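PDB 3ELG: uncharacterized periplasmic protein from Bacteroides vulgatus ATCC 8482, which is of unknown function but has a BLIP-like fold of the PepSY-like family and is probably exported to the periplasm. Local coordinates for residues N11-P14 and V15-E19; V47-A50 and D51-L55; K71-P74 and S75-P79. One frame throughout, in Å; residues are numbered along the deposited sequence.

Contact 1. Residues N11-P14 and V15-E19; sequences NKLP and VAARE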
ATOM      1  N   ASN A  11       3.515 -18.688  -4.197  1.00 18.40           N
ATOM      2  CA  ASN A  11       2.318 -19.561  -4.174  1.00 19.77           C
ATOM      3  C   ASN A  11       1.627 -19.508  -2.819  1.00 19.48           C
ATOM      4  O   ASN A  11       0.523 -20.026  -2.637  1.00 20.06           O
ATOM      5  CB  ASN A  11       2.675 -21.023  -4.498  1.00 22.05           C
ATOM      6  CG  ASN A  11       3.043 -21.232  -5.944  1.00 27.47           C
ATOM      7  OD1 ASN A  11       4.165 -21.630  -6.239  1.00 42.86           O
ATOM      8  ND2 ASN A  11       2.110 -21.000  -6.850  1.00 22.55           N
ATOM      9  N   LYS A  12       2.323 -18.912  -1.853  1.00 19.20           N
ATOM     10  CA  LYS A  12       1.822 -18.765  -0.501  1.00 18.01           C
ATOM     11  C   LYS A  12       1.012 -17.470  -0.338  1.00 16.71           C
ATOM     12  O   LYS A  12       0.316 -17.293   0.659  1.00 18.76           O
ATOM     13  CB  LYS A  12       2.958 -18.796   0.535  1.00 20.57           C
ATOM     14  CG  LYS A  12       3.714 -20.115   0.553  1.00 26.03           C
ATOM     15  CD  LYS A  12       2.758 -21.213   0.929  1.00 27.52           C
ATOM     16  N   LEU A  13       1.076 -16.602  -1.334  1.00 16.94           N
ATOM     17  CA  LEU A  13       0.268 -15.359  -1.321  1.00 14.88           C
ATOM     18  C   LEU A  13      -1.100 -15.663  -1.923  1.00 16.23           C
ATOM     19  O   LEU A  13      -1.199 -16.455  -2.873  1.00 17.05           O
ATOM     20  CB  LEU A  13       0.858 -14.262  -2.198  1.00 18.49           C
ATOM     21  CG  LEU A  13       2.013 -13.412  -1.734  1.00 18.19           C
ATOM     22  CD1 LEU A  13       2.629 -12.628  -2.943  1.00 16.80           C
ATOM     23  CD2 LEU A  13       1.506 -12.466  -0.607  1.00 16.79           C
ATOM     24  N   PRO A  14      -2.152 -14.975  -1.460  1.00 14.58           N
ATOM     25  CA  PRO A  14      -3.449 -15.085  -2.159  1.00 16.00           C
ATOM     26  C   PRO A  14      -3.302 -14.730  -3.598  1.00 16.06           C
ATOM     27  O   PRO A  14      -2.471 -13.901  -3.962  1.00 15.00           O
ATOM     28  CB  PRO A  14      -4.348 -14.062  -1.443  1.00 15.95           C
ATOM     29  CG  PRO A  14      -3.637 -13.903  -0.033  1.00 16.96           C
ATOM     30  CD  PRO A  14      -2.202 -14.040  -0.317  1.00 16.83           C
ATOM     31  N   VAL A  15      -4.096 -15.395  -4.411  1.00 16.71           N
ATOM     32  CA  VAL A  15      -4.027 -15.178  -5.849  1.00 15.22           C
ATOM     33  C   VAL A  15      -4.158 -13.711  -6.176  1.00 15.19           C
ATOM     34  O   VAL A  15      -3.481 -13.183  -7.080  1.00 14.81           O
ATOM     35  CB  VAL A  15      -5.074 -15.999  -6.578  1.00 16.53           C
ATOM     36  CG1 VAL A  15      -5.206 -15.490  -8.022  1.00 20.70           C
ATOM     37  CG2 VAL A  15      -4.673 -17.523  -6.516  1.00 16.38           C
ATOM     38  N   ALA A  16      -5.045 -13.032  -5.470  1.00 14.74           N
ATOM     39  CA  ALA A  16      -5.324 -11.618  -5.808  1.00 15.15           C
ATOM     40  C   ALA A  16      -4.078 -10.737  -5.608  1.00 16.57           C
ATOM     41  O   ALA A  16      -3.876  -9.754  -6.335  1.00 15.15           O
ATOM     42  CB  ALA A  16      -6.500 -11.099  -5.013  1.00 18.70           C
ATOM     43  N   ALA A  17      -3.262 -11.108  -4.620  1.00 13.68           N
ATOM     44  CA  ALA A  17      -2.021 -10.353  -4.312  1.00 12.31           C
ATOM     45  C   ALA A  17      -0.994 -10.625  -5.399  1.00 12.41           C
ATOM     46  O   ALA A  17      -0.325  -9.698  -5.889  1.00 14.45           O
ATOM     47  CB  ALA A  17      -1.465 -10.728  -2.912  1.00 12.12           C
ATOM     48  N   ARG A  18      -0.937 -11.878  -5.833  1.00 16.04           N
ATOM     49  CA  ARG A  18       0.016 -12.269  -6.885  1.00 16.44           C
ATOM     50  C   ARG A  18      -0.331 -11.527  -8.160  1.00 15.98           C
ATOM     51  O   ARG A  18       0.535 -11.011  -8.857  1.00 17.03           O
ATOM     52  CB  ARG A  18       0.014 -13.780  -7.110  1.00 17.93           C
ATOM     53  CG  ARG A  18       1.024 -14.520  -6.350  1.00 23.81           C
ATOM     54  CD  ARG A  18       0.864 -16.024  -6.682  1.00 20.19           C
ATOM     55  NE  ARG A  18      -0.095 -16.595  -5.747  1.00 20.86           N
ATOM     56  CZ  ARG A  18      -0.645 -17.797  -5.872  1.00 23.00           C
ATOM     57  NH1 ARG A  18      -0.392 -18.535  -6.946  1.00 23.26           N
ATOM     58  NH2 ARG A  18      -1.445 -18.244  -4.930  1.00 23.90           N
ATOM     59  N   GLU A  19      -1.626 -11.445  -8.447  0.50 13.88           N
ATOM     60  CA  GLU A  19      -2.085 -10.781  -9.677  0.50 14.88           C
ATOM     61  C   GLU A  19      -1.771  -9.281  -9.617  0.50 14.22           C
ATOM     62  O   GLU A  19      -1.305  -8.671 -10.606  0.50 15.05           O
ATOM     63  CB  GLU A  19      -3.582 -11.012  -9.905  0.50 15.42           C
ATOM     64  CG  GLU A  19      -3.960 -12.458 -10.251  0.50 22.39           C
ATOM     65  CD  GLU A  19      -3.501 -12.953 -11.636  0.50 24.80           C
ATOM     66  OE1 GLU A  19      -2.951 -12.172 -12.451  0.50 22.30           O
ATOM     67  OE2 GLU A  19      -3.713 -14.156 -11.903  0.50 24.57           O
TER
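Pro14 sits at the N-cap of helix 15-24, and its carbonyl O takes the first helical bonds, from Arg18 N at 3.2 Å and, weakly, from Ala17 N at 3.0 Å. The Arg18 side chain then turns back over the start of the helix to the residue before the cap. It grips a single atom, Leu13 O, side-on with two nitrogens. The NH2 bond is the shorter, 2.7 Å to Leu13 O, and meets the carbonyl end-on. The NE bond, 3.1 Å to the same Leu13 O, is more bent and comes from above the carbonyl plane. Leu13 O lies close to the guanidinium plane, while Asn11 CA sits 3.8 Å above one face, over its centre. A bend at chi3 (-89°) swings the guanidinium back to this place. The arrangement is a helix N-terminus entered through proline, with the Arg18 side chain bonded back to the loop before the cap. The apolar side faces the sheet. Leu13 CD2 packs on Ala17 CB at 4.1 Å, and the Pro14 ring lies near the same methyl. Leu13 and Pro14 both touch Tyr45 of strand 43-49.

Contact 2. Residues V47-A50 and D51-L55; sequences VKLA and DGIEL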
ATOM      1  N   VAL A  47       4.853  -7.900   2.023  1.00 13.90           N
ATOM      2  CA  VAL A  47       5.701  -8.334   0.917  1.00 15.09           C
ATOM      3  C   VAL A  47       6.763  -7.331   0.582  1.00 15.96           C
ATOM      4  O   VAL A  47       6.479  -6.180   0.382  1.00 15.79           O
ATOM      5  CB  VAL A  47       4.812  -8.558  -0.347  1.00 15.12           C
ATOM      6  CG1 VAL A  47       5.667  -9.039  -1.512  1.00 19.35           C
ATOM      7  CG2 VAL A  47       3.642  -9.533  -0.028  1.00 15.97           C
ATOM      8  N   LYS A  48       8.010  -7.789   0.535  0.50 13.37           N
ATOM      9  CA  LYS A  48       9.118  -6.980   0.065  0.50 13.31           C
ATOM     10  C   LYS A  48       9.409  -7.378  -1.363  0.50 12.08           C
ATOM     11  O   LYS A  48       9.516  -8.589  -1.674  0.50  9.20           O
ATOM     12  CB  LYS A  48      10.363  -7.247   0.924  0.50 11.76           C
ATOM     13  CG  LYS A  48      11.581  -6.473   0.542  0.50 15.44           C
ATOM     14  CD  LYS A  48      11.339  -4.999   0.678  0.50 13.41           C
ATOM     15  CE  LYS A  48      11.834  -4.425   1.977  0.50 16.38           C
ATOM     16  NZ  LYS A  48      12.180  -2.971   1.783  0.50 16.43           N
ATOM     17  N   LEU A  49       9.466  -6.373  -2.238  1.00 11.78           N
ATOM     18  CA  LEU A  49       9.891  -6.601  -3.612  1.00 11.37           C
ATOM     19  C   LEU A  49      11.418  -6.412  -3.707  1.00 12.67           C
ATOM     20  O   LEU A  49      12.006  -5.741  -2.861  1.00 13.86           O
ATOM     21  CB  LEU A  49       9.170  -5.650  -4.546  1.00 13.59           C
ATOM     22  CG  LEU A  49       7.662  -5.728  -4.477  1.00 13.12           C
ATOM     23  CD1 LEU A  49       7.037  -4.742  -5.577  1.00 16.66           C
ATOM     24  CD2 LEU A  49       7.095  -7.161  -4.617  1.00 14.98           C
ATOM     25  N   ALA A  50      12.016  -7.001  -4.732  1.00 15.06           N
ATOM     26  CA  ALA A  50      13.471  -7.048  -4.841  1.00 13.75           C
ATOM     27  C   ALA A  50      14.072  -5.652  -4.979  1.00 16.89           C
ATOM     28  O   ALA A  50      15.213  -5.414  -4.581  1.00 16.12           O
ATOM     29  CB  ALA A  50      13.922  -7.973  -6.029  1.00 16.19           C
ATOM     30  N   ASP A  51      13.292  -4.736  -5.527  1.00 15.30           N
ATOM     31  CA  ASP A  51      13.688  -3.339  -5.673  1.00 15.57           C
ATOM     32  C   ASP A  51      13.451  -2.459  -4.449  1.00 16.41           C
ATOM     33  O   ASP A  51      13.744  -1.253  -4.448  1.00 17.44           O
ATOM     34  CB  ASP A  51      13.052  -2.717  -6.934  1.00 18.75           C
ATOM     35  CG  ASP A  51      11.580  -2.427  -6.799  1.00 22.71           C
ATOM     36  OD1 ASP A  51      10.972  -2.781  -5.770  1.00 16.57           O
ATOM     37  OD2 ASP A  51      11.017  -1.864  -7.781  1.00 21.01           O
ATOM     38  N   GLY A  52      12.948  -3.071  -3.394  1.00 15.85           N
ATOM     39  CA  GLY A  52      12.782  -2.385  -2.111  1.00 14.37           C
ATOM     40  C   GLY A  52      11.355  -1.944  -1.811  1.00 14.12           C
ATOM     41  O   GLY A  52      11.018  -1.566  -0.698  1.00 15.18           O
ATOM     42  N   ILE A  53      10.498  -1.947  -2.831  1.00 13.86           N
ATOM     43  CA  ILE A  53       9.093  -1.618  -2.595  1.00 14.66           C
ATOM     44  C   ILE A  53       8.471  -2.571  -1.574  1.00 15.23           C
ATOM     45  O   ILE A  53       8.778  -3.759  -1.575  1.00 14.07           O
ATOM     46  CB  ILE A  53       8.281  -1.589  -3.925  1.00 13.71           C
ATOM     47  CG1 ILE A  53       8.758  -0.418  -4.819  1.00 15.60           C
ATOM     48  CG2 ILE A  53       6.765  -1.523  -3.694  1.00 15.13           C
ATOM     49  CD1 ILE A  53       8.124  -0.459  -6.201  1.00 16.41           C
ATOM     50  N   GLU A  54       7.552  -2.051  -0.734  1.00 13.51           N
ATOM     51  CA  GLU A  54       6.905  -2.872   0.294  1.00 12.27           C
ATOM     52  C   GLU A  54       5.409  -2.718   0.125  1.00 13.84           C
ATOM     53  O   GLU A  54       4.885  -1.595  -0.006  1.00 15.98           O
ATOM     54  CB  GLU A  54       7.342  -2.400   1.694  1.00 15.57           C
ATOM     55  CG  GLU A  54       8.815  -2.535   1.895  1.00 18.06           C
ATOM     56  CD  GLU A  54       9.281  -2.023   3.249  1.00 34.30           C
ATOM     57  OE1 GLU A  54       8.427  -1.721   4.092  1.00 33.43           O
ATOM     58  OE2 GLU A  54      10.509  -1.906   3.447  1.00 35.32           O
ATOM     59  N   LEU A  55       4.753  -3.855   0.085  1.00 15.09           N
ATOM     60  CA  LEU A  55       3.289  -3.952  -0.051  1.00 14.36           C
ATOM     61  C   LEU A  55       2.742  -4.736   1.103  1.00 16.08           C
ATOM     62  O   LEU A  55       3.372  -5.649   1.596  1.00 20.81           O
ATOM     63  CB  LEU A  55       2.972  -4.663  -1.367  1.00 15.10           C
ATOM     64  CG  LEU A  55       3.645  -4.134  -2.620  1.00 15.27           C
ATOM     65  CD1 LEU A  55       3.331  -5.015  -3.842  1.00 17.80           C
ATOM     66  CD2 LEU A  55       3.248  -2.647  -2.898  1.00 14.33           C
TER
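Lys48 and Glu54 face each other across two antiparallel strands as a non-hydrogen-bonded pair, with their side chains on the same face of the sheet. Lys48 has two conformers; in the one described here its chain leaves with CG anti to the backbone N (chi1 180°), then bends at chi2 and chi3, which carries the amine across to the other strand. Glu54 runs out extended, and the two chains meet at a slant. In this conformer NZ of Lys48 reaches OE2 of Glu54 at 2.6 Å, on the lone pair turned away from the other carboxylate oxygen. The same Lys48 NZ donates to Gly52 O at 3.1 Å, tilted off the carbonyl plane. Glu54 OE2 has a second positive partner in Lys69, so its negative charge is probably well compensated.

Val47 and Leu55 put apolar side chains on the other face of the sheet, as a hydrogen-bonded pair joined by two nearly straight backbone bonds. Beside the turn, Leu49 slants across Ile53, its CD1 lying 3.7 Å from Ile53 CG2. The same Leu49 CD1 is 4.1 Å from Leu55 CD1, so one methyl touches both Ile53, just before the strand, and Leu55 in it. Val30 of strand 30-37 touches both Val47 and Leu49.

Between the strands, Leu49 N donates to Ile53 O at 2.8 Å. Gly52 N closes the turn on Leu49 O at 2.9 Å. Asp51 folds its carboxylate back, and its OD1 accepts from Ile53 N at 3.1 Å, above the carboxylate plane, in an Asx turn. Gly52 has a positive phi (102°), at which a CB would press on the preceding carbonyl O. This is a type I turn followed by a G1 beta bulge at Gly52, a classic 3:5 hairpin joining strands 43-49 and 54-57.

Contact 3. Residues K71-P74 and S75-P79; sequences KSVP and STFIP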
ATOM      1  N   LYS A  71       9.755   6.667  -4.864  1.00 22.16           N
ATOM      2  CA  LYS A  71       9.051   6.820  -6.120  1.00 19.74           C
ATOM      3  C   LYS A  71       7.573   6.974  -5.840  1.00 20.07           C
ATOM      4  O   LYS A  71       7.103   6.635  -4.775  1.00 17.09           O
ATOM      5  CB  LYS A  71       9.298   5.628  -7.036  1.00 22.24           C
ATOM      6  CG  LYS A  71      10.781   5.434  -7.424  1.00 26.65           C
ATOM      7  CD  LYS A  71      10.943   4.312  -8.460  1.00 34.12           C
ATOM      8  N   SER A  72       6.876   7.431  -6.865  1.00 19.23           N
ATOM      9  CA  SER A  72       5.439   7.683  -6.807  1.00 19.12           C
ATOM     10  C   SER A  72       4.648   6.381  -6.844  1.00 19.08           C
ATOM     11  O   SER A  72       4.915   5.478  -7.628  1.00 19.31           O
ATOM     12  CB  SER A  72       4.972   8.541  -7.994  1.00 23.11           C
ATOM     13  OG  SER A  72       5.536   9.829  -7.930  1.00 33.31           O
ATOM     14  N   VAL A  73       3.604   6.354  -6.031  0.50 17.57           N
ATOM     15  CA  VAL A  73       2.599   5.316  -6.101  0.50 16.05           C
ATOM     16  C   VAL A  73       1.937   5.308  -7.491  0.50 16.08           C
ATOM     17  O   VAL A  73       1.534   6.357  -8.012  0.50 14.50           O
ATOM     18  CB  VAL A  73       1.521   5.564  -5.004  0.50 13.79           C
ATOM     19  CG1 VAL A  73       0.333   4.580  -5.117  0.50 13.94           C
ATOM     20  CG2 VAL A  73       2.169   5.521  -3.604  0.50 12.74           C
ATOM     21  N   PRO A  74       1.804   4.126  -8.106  1.00 18.07           N
ATOM     22  CA  PRO A  74       1.020   4.168  -9.350  1.00 17.73           C
ATOM     23  C   PRO A  74      -0.365   4.806  -9.172  1.00 17.05           C
ATOM     24  O   PRO A  74      -1.095   4.509  -8.230  1.00 18.31           O
ATOM     25  CB  PRO A  74       0.934   2.686  -9.737  1.00 18.82           C
ATOM     26  CG  PRO A  74       2.121   2.075  -9.161  1.00 22.17           C
ATOM     27  CD  PRO A  74       2.304   2.775  -7.820  1.00 20.61           C
ATOM     28  N   SER A  75      -0.703   5.689 -10.100  1.00 18.87           N
ATOM     29  CA  SER A  75      -1.865   6.569  -9.927  1.00 19.79           C
ATOM     30  C   SER A  75      -3.189   5.802  -9.843  1.00 20.19           C
ATOM     31  O   SER A  75      -4.171   6.284  -9.283  1.00 20.87           O
ATOM     32  CB  SER A  75      -1.915   7.615 -11.051  1.00 23.01           C
ATOM     33  OG  SER A  75      -2.163   6.960 -12.267  1.00 28.48           O
ATOM     34  N   THR A  76      -3.204   4.589 -10.360  1.00 19.96           N
ATOM     35  CA  THR A  76      -4.438   3.797 -10.375  1.00 20.51           C
ATOM     36  C   THR A  76      -4.978   3.513  -8.970  1.00 21.08           C
ATOM     37  O   THR A  76      -6.155   3.246  -8.757  1.00 20.65           O
ATOM     38  CB  THR A  76      -4.236   2.478 -11.169  1.00 24.23           C
ATOM     39  OG1 THR A  76      -5.502   1.844 -11.366  1.00 26.67           O
ATOM     40  CG2 THR A  76      -3.288   1.559 -10.429  1.00 18.47           C
ATOM     41  N   PHE A  77      -4.075   3.575  -8.007  1.00 17.54           N
ATOM     42  CA  PHE A  77      -4.372   3.205  -6.629  1.00 15.86           C
ATOM     43  C   PHE A  77      -4.995   4.369  -5.820  1.00 17.08           C
ATOM     44  O   PHE A  77      -5.544   4.191  -4.714  1.00 18.64           O
ATOM     45  CB  PHE A  77      -3.102   2.735  -5.939  1.00 17.22           C
ATOM     46  CG  PHE A  77      -2.578   1.374  -6.454  1.00 15.00           C
ATOM     47  CD1 PHE A  77      -3.348   0.230  -6.333  1.00 16.87           C
ATOM     48  CD2 PHE A  77      -1.331   1.287  -7.018  1.00 22.36           C
ATOM     49  CE1 PHE A  77      -2.875  -0.980  -6.805  1.00 14.06           C
ATOM     50  CE2 PHE A  77      -0.841   0.061  -7.469  1.00 19.42           C
ATOM     51  CZ  PHE A  77      -1.621  -1.069  -7.357  1.00 19.79           C
ATOM     52  N   ILE A  78      -4.867   5.557  -6.387  1.00 16.69           N
ATOM     53  CA  ILE A  78      -5.307   6.804  -5.728  1.00 14.50           C
ATOM     54  C   ILE A  78      -6.716   7.119  -6.206  1.00 15.02           C
ATOM     55  O   ILE A  78      -6.960   7.322  -7.428  1.00 16.24           O
ATOM     56  CB  ILE A  78      -4.318   7.987  -5.969  1.00 15.11           C
ATOM     57  CG1 ILE A  78      -2.914   7.584  -5.529  1.00 17.66           C
ATOM     58  CG2 ILE A  78      -4.801   9.200  -5.194  1.00 15.72           C
ATOM     59  CD1 ILE A  78      -1.901   8.643  -5.781  1.00 24.18           C
ATOM     60  N   PRO A  79      -7.700   7.143  -5.285  1.00 15.70           N
ATOM     61  CA  PRO A  79      -9.038   7.505  -5.763  1.00 18.03           C
ATOM     62  C   PRO A  79      -9.085   8.871  -6.448  1.00 15.85           C
ATOM     63  O   PRO A  79      -8.366   9.794  -6.078  1.00 17.04           O
ATOM     64  CB  PRO A  79      -9.891   7.505  -4.490  1.00 18.56           C
ATOM     65  CG  PRO A  79      -9.210   6.642  -3.565  1.00 17.80           C
ATOM     66  CD  PRO A  79      -7.723   6.729  -3.872  1.00 14.57           C
TER
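Phe77 turns its CG anti to its own carbonyl carbon (chi1 -70°), which lays the ring alongside Pro74, both side chains pointing the same way. Val73 has two conformers; in the one described here its CG1 branch comes to Phe77 at about a right angle. The Pro74 ring lies against the CD2 and CE2 atoms of Phe77, with CB 3.8 Å from Phe77 CD2 and CG 4.0 Å from Phe77 CE2. In that conformer Val73 CG1 reaches Phe77 CB at 4.0 Å and more loosely touches Ile78 CG1. Thr76 CG2 lies 3.9 Å above the centre of one face of the Phe77 ring. Phe77 N donates to Pro74 O at 3.1 Å, an almost straight bond tilted from the carbonyl plane. This is the first bond of the short 3-10 segment 75-77, and Ile78 N to Ser75 O follows it. Beyond the two segments, Phe77 meets Trp63 edge-to-face and also the ring of His24, while Val73 packs on Ile98 of strand 95-101. The side chains are thus held mainly by van der Waals packing, and the polar carbonyl of Pro74 is engaged by the Phe77 backbone N-H.

Overall arrangement
Near the N terminus, contact 1 closes the turn from the loop after strand 5-7 into helix 15-24. Contact 2 follows and closes the hairpin between strands 43-49 and 54-57. Contact 3 comes last, in the loop joining strand 63-67 to helix 80-89. The three lie in series, and none nests or crosses. Contacts 1 and 2 touch, Leu13 CD2 packing 3.7 Å from Val47 CG2, so the loop leading into helix 15-24 is set against strand 43-49. Contact 3 stays about 6 Å from contact 2 at the nearest atoms. Contacts 1 and 3 do not touch (nearest atoms about 8 Å apart), but helix 15-24 connects them: it begins in contact 1, and its Met20 and His24 touch Phe77.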